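Local coordinates for COMB10 (Helicobacter pylori, PDB 2BHV), which probably serves, through a periplasmic domain of the VirB10 family, as a core subunit of the Com type IV secretion system, at residues A[39-53]-A[64-77]. Numbering follows the deposited sequence.
Sequences LRTITADKMIPAFLI and VIAQVESDIFAHMG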
loop_
_atom_site.group_PDB
_atom_site.type_symbol
_atom_site.label_atom_id
_atom_site.label_comp_id
_atom_site.label_asym_id
_atom_site.label_seq_id
_atom_site.Cartn_x
_atom_site.Cartn_y
_atom_site.Cartn_z
ATOM N N LEU A 39 -8.062 4.700 -48.006
ATOM C CA LEU A 39 -6.747 4.900 -48.634
ATOM C C LEU A 39 -5.866 5.832 -47.802
ATOM O O LEU A 39 -4.656 5.891 -47.987
ATOM C CB LEU A 39 -6.911 5.466 -50.051
ATOM C CG LEU A 39 -7.443 4.560 -51.186
ATOM C CD1 LEU A 39 -8.357 5.318 -52.169
ATOM C CD2 LEU A 39 -6.309 3.865 -51.947
ATOM N N ARG A 40 -6.479 6.567 -46.884
ATOM C CA ARG A 40 -5.737 7.488 -46.029
ATOM C C ARG A 40 -6.260 7.445 -44.593
ATOM O O ARG A 40 -6.479 8.478 -43.953
ATOM C CB ARG A 40 -5.766 8.910 -46.605
ATOM C CG ARG A 40 -4.946 9.065 -47.887
ATOM C CD ARG A 40 -4.891 10.502 -48.364
ATOM N NE ARG A 40 -4.263 11.366 -47.373
ATOM C CZ ARG A 40 -2.951 11.488 -47.200
ATOM N NH1 ARG A 40 -2.109 10.806 -47.961
ATOM N NH2 ARG A 40 -2.479 12.297 -46.260
ATOM N N THR A 41 -6.438 6.231 -44.093
ATOM C CA THR A 41 -6.960 6.023 -42.758
ATOM C C THR A 41 -6.052 5.081 -41.986
ATOM O O THR A 41 -5.485 4.147 -42.554
ATOM C CB THR A 41 -8.388 5.435 -42.809
ATOM O OG1 THR A 41 -9.227 6.300 -43.579
ATOM C CG2 THR A 41 -8.970 5.290 -41.411
ATOM N N ILE A 42 -5.910 5.339 -40.693
ATOM C CA ILE A 42 -5.282 4.381 -39.815
ATOM C C ILE A 42 -6.384 3.713 -39.021
ATOM O O ILE A 42 -7.220 4.386 -38.423
ATOM C CB ILE A 42 -4.260 5.043 -38.889
ATOM C CG1 ILE A 42 -3.104 5.626 -39.712
ATOM C CG2 ILE A 42 -3.731 4.040 -37.861
ATOM C CD1 ILE A 42 -2.117 6.463 -38.905
ATOM N N THR A 43 -6.399 2.386 -39.043
ATOM C CA THR A 43 -7.409 1.623 -38.336
ATOM C C THR A 43 -7.233 1.747 -36.831
ATOM O O THR A 43 -6.103 1.758 -36.319
ATOM C CB THR A 43 -7.318 0.145 -38.709
ATOM O OG1 THR A 43 -7.437 0.014 -40.132
ATOM C CG2 THR A 43 -8.413 -0.694 -37.996
ATOM N N ALA A 44 -8.354 1.836 -36.126
ATOM C CA ALA A 44 -8.369 1.697 -34.674
ATOM C C ALA A 44 -7.451 0.553 -34.206
ATOM O O ALA A 44 -7.401 -0.523 -34.819
ATOM C CB ALA A 44 -9.795 1.488 -34.173
ATOM N N ASP A 45 -6.709 0.817 -33.135
ATOM C CA ASP A 45 -5.798 -0.153 -32.539
ATOM C C ASP A 45 -4.666 -0.632 -33.457
ATOM O O ASP A 45 -4.112 -1.724 -33.254
ATOM C CB ASP A 45 -6.564 -1.345 -31.962
ATOM C CG ASP A 45 -7.747 -0.918 -31.122
ATOM O OD1 ASP A 45 -7.532 -0.247 -30.085
ATOM O OD2 ASP A 45 -8.891 -1.256 -31.498
ATOM N N LYS A 46 -4.315 0.171 -34.461
ATOM C CA LYS A 46 -3.010 0.012 -35.072
ATOM C C LYS A 46 -2.028 0.296 -33.946
ATOM O O LYS A 46 -2.304 1.122 -33.069
ATOM C CB LYS A 46 -2.800 1.002 -36.212
ATOM C CG LYS A 46 -2.236 0.376 -37.496
ATOM C CD LYS A 46 -0.711 0.256 -37.488
ATOM C CE LYS A 46 -0.224 -0.707 -38.570
ATOM N NZ LYS A 46 -0.684 -0.311 -39.934
ATOM N N MET A 47 -0.903 -0.406 -33.944
ATOM C CA MET A 47 0.096 -0.185 -32.926
ATOM C C MET A 47 1.210 0.590 -33.568
ATOM O O MET A 47 1.972 0.030 -34.349
ATOM C CB MET A 47 0.629 -1.514 -32.394
ATOM C CG MET A 47 -0.403 -2.447 -31.825
ATOM S SD MET A 47 -0.880 -1.978 -30.163
ATOM C CE MET A 47 -2.421 -1.153 -30.484
ATOM N N ILE A 48 1.290 1.883 -33.266
ATOM C CA ILE A 48 2.383 2.719 -33.754
ATOM C C ILE A 48 3.538 2.670 -32.755
ATOM O O ILE A 48 3.477 3.288 -31.695
ATOM C CB ILE A 48 1.935 4.168 -33.941
ATOM C CG1 ILE A 48 0.740 4.248 -34.878
ATOM C CG2 ILE A 48 3.079 5.018 -34.453
ATOM C CD1 ILE A 48 -0.056 5.502 -34.705
ATOM N N PRO A 49 4.595 1.926 -33.088
ATOM C CA PRO A 49 5.696 1.800 -32.154
ATOM C C PRO A 49 6.548 3.072 -32.112
ATOM O O PRO A 49 6.884 3.642 -33.148
ATOM C CB PRO A 49 6.486 0.631 -32.714
ATOM C CG PRO A 49 6.215 0.679 -34.166
ATOM C CD PRO A 49 4.838 1.191 -34.335
ATOM N N ALA A 50 6.875 3.514 -30.909
ATOM C CA ALA A 50 7.675 4.709 -30.729
ATOM C C ALA A 50 8.518 4.578 -29.472
ATOM O O ALA A 50 8.213 3.782 -28.582
ATOM C CB ALA A 50 6.790 5.943 -30.657
ATOM N N PHE A 51 9.592 5.349 -29.414
ATOM C CA PHE A 51 10.389 5.459 -28.215
ATOM C C PHE A 51 10.396 6.897 -27.719
ATOM O O PHE A 51 10.302 7.828 -28.523
ATOM C CB PHE A 51 11.818 4.934 -28.435
ATOM C CG PHE A 51 12.638 5.727 -29.439
ATOM C CD1 PHE A 51 13.415 6.806 -29.026
ATOM C CD2 PHE A 51 12.672 5.358 -30.784
ATOM C CE1 PHE A 51 14.185 7.524 -29.939
ATOM C CE2 PHE A 51 13.425 6.068 -31.695
ATOM C CZ PHE A 51 14.186 7.151 -31.274
ATOM N N LEU A 52 10.499 7.069 -26.398
ATOM C CA LEU A 52 10.457 8.392 -25.792
ATOM C C LEU A 52 11.804 9.066 -25.844
ATOM O O LEU A 52 12.804 8.480 -25.432
ATOM C CB LEU A 52 10.027 8.296 -24.345
ATOM C CG LEU A 52 8.646 7.744 -24.007
ATOM C CD1 LEU A 52 8.439 7.807 -22.504
ATOM C CD2 LEU A 52 7.538 8.507 -24.737
ATOM N N ILE A 53 11.816 10.303 -26.348
ATOM C CA ILE A 53 13.015 11.141 -26.375
ATOM C C ILE A 53 13.115 11.899 -25.064
ATOM O O ILE A 53 14.199 12.180 -24.587
ATOM C CB ILE A 53 12.987 12.123 -27.572
ATOM C CG1 ILE A 53 13.076 11.348 -28.885
ATOM C CG2 ILE A 53 14.119 13.126 -27.489
ATOM C CD1 ILE A 53 12.519 12.103 -30.076
ATOM N N VAL A 64 6.004 15.660 -23.520
ATOM C CA VAL A 64 6.747 14.463 -23.910
ATOM C C VAL A 64 6.898 14.400 -25.416
ATOM O O VAL A 64 5.970 14.741 -26.152
ATOM C CB VAL A 64 6.075 13.150 -23.389
ATOM C CG1 VAL A 64 4.697 12.949 -23.984
ATOM C CG2 VAL A 64 6.936 11.956 -23.682
ATOM N N ILE A 65 8.076 13.974 -25.870
ATOM C CA ILE A 65 8.318 13.782 -27.287
ATOM C C ILE A 65 8.706 12.328 -27.546
ATOM O O ILE A 65 9.624 11.801 -26.927
ATOM C CB ILE A 65 9.416 14.719 -27.802
ATOM C CG1 ILE A 65 9.091 16.172 -27.465
ATOM C CG2 ILE A 65 9.606 14.548 -29.306
ATOM C CD1 ILE A 65 10.285 17.096 -27.561
ATOM N N ALA A 66 7.986 11.681 -28.453
ATOM C CA ALA A 66 8.333 10.336 -28.888
ATOM C C ALA A 66 8.716 10.332 -30.373
ATOM O O ALA A 66 8.397 11.259 -31.127
ATOM C CB ALA A 66 7.195 9.402 -28.639
ATOM N N GLN A 67 9.402 9.276 -30.792
ATOM C CA GLN A 67 9.769 9.125 -32.179
ATOM C C GLN A 67 9.280 7.811 -32.766
ATOM O O GLN A 67 9.538 6.759 -32.229
ATOM C CB GLN A 67 11.264 9.226 -32.325
ATOM C CG GLN A 67 11.662 9.433 -33.744
ATOM C CD GLN A 67 13.128 9.477 -33.922
ATOM O OE1 GLN A 67 13.701 8.575 -34.513
ATOM N NE2 GLN A 67 13.759 10.531 -33.421
ATOM N N VAL A 68 8.578 7.891 -33.889
ATOM C CA VAL A 68 7.963 6.722 -34.512
ATOM C C VAL A 68 9.034 5.817 -35.107
ATOM O O VAL A 68 9.960 6.292 -35.759
ATOM C CB VAL A 68 6.932 7.129 -35.580
ATOM C CG1 VAL A 68 6.245 5.903 -36.135
ATOM C CG2 VAL A 68 5.900 8.056 -34.986
ATOM N N GLU A 69 8.902 4.514 -34.886
ATOM C CA GLU A 69 9.982 3.577 -35.211
ATOM C C GLU A 69 9.932 2.954 -36.600
ATOM O O GLU A 69 10.910 2.360 -37.036
ATOM C CB GLU A 69 10.087 2.491 -34.148
ATOM C CG GLU A 69 10.579 3.015 -32.834
ATOM C CD GLU A 69 10.829 1.927 -31.845
ATOM O OE1 GLU A 69 11.710 1.089 -32.078
ATOM O OE2 GLU A 69 10.139 1.907 -30.813
ATOM N N SER A 70 8.808 3.091 -37.293
ATOM C CA SER A 70 8.643 2.515 -38.632
ATOM C C SER A 70 7.474 3.155 -39.358
ATOM O O SER A 70 6.577 3.711 -38.721
ATOM C CB SER A 70 8.423 1.006 -38.544
ATOM O OG SER A 70 7.388 0.700 -37.631
ATOM N N ASP A 71 7.485 3.068 -40.687
ATOM C CA ASP A 71 6.415 3.632 -41.503
ATOM C C ASP A 71 5.049 3.081 -41.114
ATOM O O ASP A 71 4.894 1.880 -40.897
ATOM C CB ASP A 71 6.658 3.343 -42.978
ATOM C CG ASP A 71 7.823 4.114 -43.541
ATOM O OD1 ASP A 71 8.076 5.250 -43.092
ATOM O OD2 ASP A 71 8.484 3.575 -44.453
ATOM N N ILE A 72 4.069 3.972 -41.025
ATOM C CA ILE A 72 2.703 3.573 -40.752
ATOM C C ILE A 72 1.861 3.742 -42.019
ATOM O O ILE A 72 1.668 4.847 -42.504
ATOM C CB ILE A 72 2.093 4.357 -39.568
ATOM C CG1 ILE A 72 3.078 4.409 -38.396
ATOM C CG2 ILE A 72 0.743 3.752 -39.156
ATOM C CD1 ILE A 72 3.507 3.059 -37.866
ATOM N N PHE A 73 1.383 2.622 -42.548
ATOM C CA PHE A 73 0.658 2.604 -43.803
ATOM C C PHE A 73 -0.827 2.750 -43.562
ATOM O O PHE A 73 -1.332 2.309 -42.538
ATOM C CB PHE A 73 0.923 1.291 -44.545
ATOM C CG PHE A 73 2.297 1.192 -45.131
ATOM C CD1 PHE A 73 2.579 1.770 -46.368
ATOM C CD2 PHE A 73 3.309 0.515 -44.455
ATOM C CE1 PHE A 73 3.849 1.679 -46.925
ATOM C CE2 PHE A 73 4.582 0.419 -44.995
ATOM C CZ PHE A 73 4.858 1.004 -46.239
ATOM N N ALA A 74 -1.527 3.365 -44.507
ATOM C CA ALA A 74 -2.986 3.431 -44.454
ATOM C C ALA A 74 -3.588 2.043 -44.630
ATOM O O ALA A 74 -3.050 1.212 -45.357
ATOM C CB ALA A 74 -3.524 4.388 -45.506
ATOM N N HIS A 75 -4.711 1.804 -43.965
ATOM C CA HIS A 75 -5.360 0.487 -43.945
ATOM C C HIS A 75 -5.445 -0.189 -45.311
ATOM O O HIS A 75 -5.368 -1.418 -45.412
ATOM C CB HIS A 75 -6.752 0.612 -43.340
ATOM C CG HIS A 75 -7.543 -0.657 -43.364
ATOM N ND1 HIS A 75 -7.335 -1.685 -42.466
ATOM C CD2 HIS A 75 -8.552 -1.061 -44.173
ATOM C CE1 HIS A 75 -8.179 -2.669 -42.725
ATOM N NE2 HIS A 75 -8.929 -2.317 -43.757
ATOM N N MET A 76 -5.608 0.626 -46.351
ATOM C CA MET A 76 -5.739 0.149 -47.718
ATOM C C MET A 76 -4.837 1.010 -48.595
ATOM O O MET A 76 -4.706 2.219 -48.359
ATOM C CB MET A 76 -7.205 0.232 -48.166
ATOM C CG MET A 76 -7.461 -0.158 -49.610
ATOM S SD MET A 76 -9.140 0.272 -50.110
ATOM C CE MET A 76 -9.016 0.277 -51.923
ATOM N N GLY A 77 -4.207 0.386 -49.595
ATOM C CA GLY A 77 -3.267 1.081 -50.471
ATOM C C GLY A 77 -1.868 1.131 -49.885
ATOM O O GLY A 77 -1.557 0.399 -48.948
#
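Antiparallel pairing of neighbouring strands 48-52 and 62-68 in the large mixed sheet of the periplasmic domain forms most of this contact. Phe51 and Gln67 are the hydrogen-bonded pair: Gln67 N gives a bond of 2.8 Å to Phe51 O, and Phe51 N donates a second to Gln67 O. Ile53 N to Ile65 O and Glu69 N to Pro49 O extend the pairing at its two ends. On one face the Phe51 ring lies beside Gln67, both pointing the same way. Gln67 CB sits over the ring face in a CH-pi contact, 4.0 Å from the centroid. Glu69 CG meets the ring edge at CD2, 3.8 Å away. The Glu69 carboxylate stays beside the ring, its plane 76° from it, and OE1 forms a salt bridge with Arg221. The other face, with Ala50, Leu52, Ala66 and Val68, is apolar; Leu52 CD2 touches Val64 CG2 at 3.7 Å and Ala66 CB at 4.0 Å. Farther along, Ile72 crosses both Ile42 and Ile48 at about a right angle. Its CG2, anti to the backbone N, reaches Ile42 CD1 (3.9 Å), while CD1 approaches Ile48 CG2. Near the far end His75 N donates a hydrogen bond of 2.8 Å to Thr41 O. The antiparallel pair thus gives way to apolar packing around Ile72 and a single inter-segment backbone bond at Thr41, in the beta-rich domain of a TrbI/VirB10-family protein.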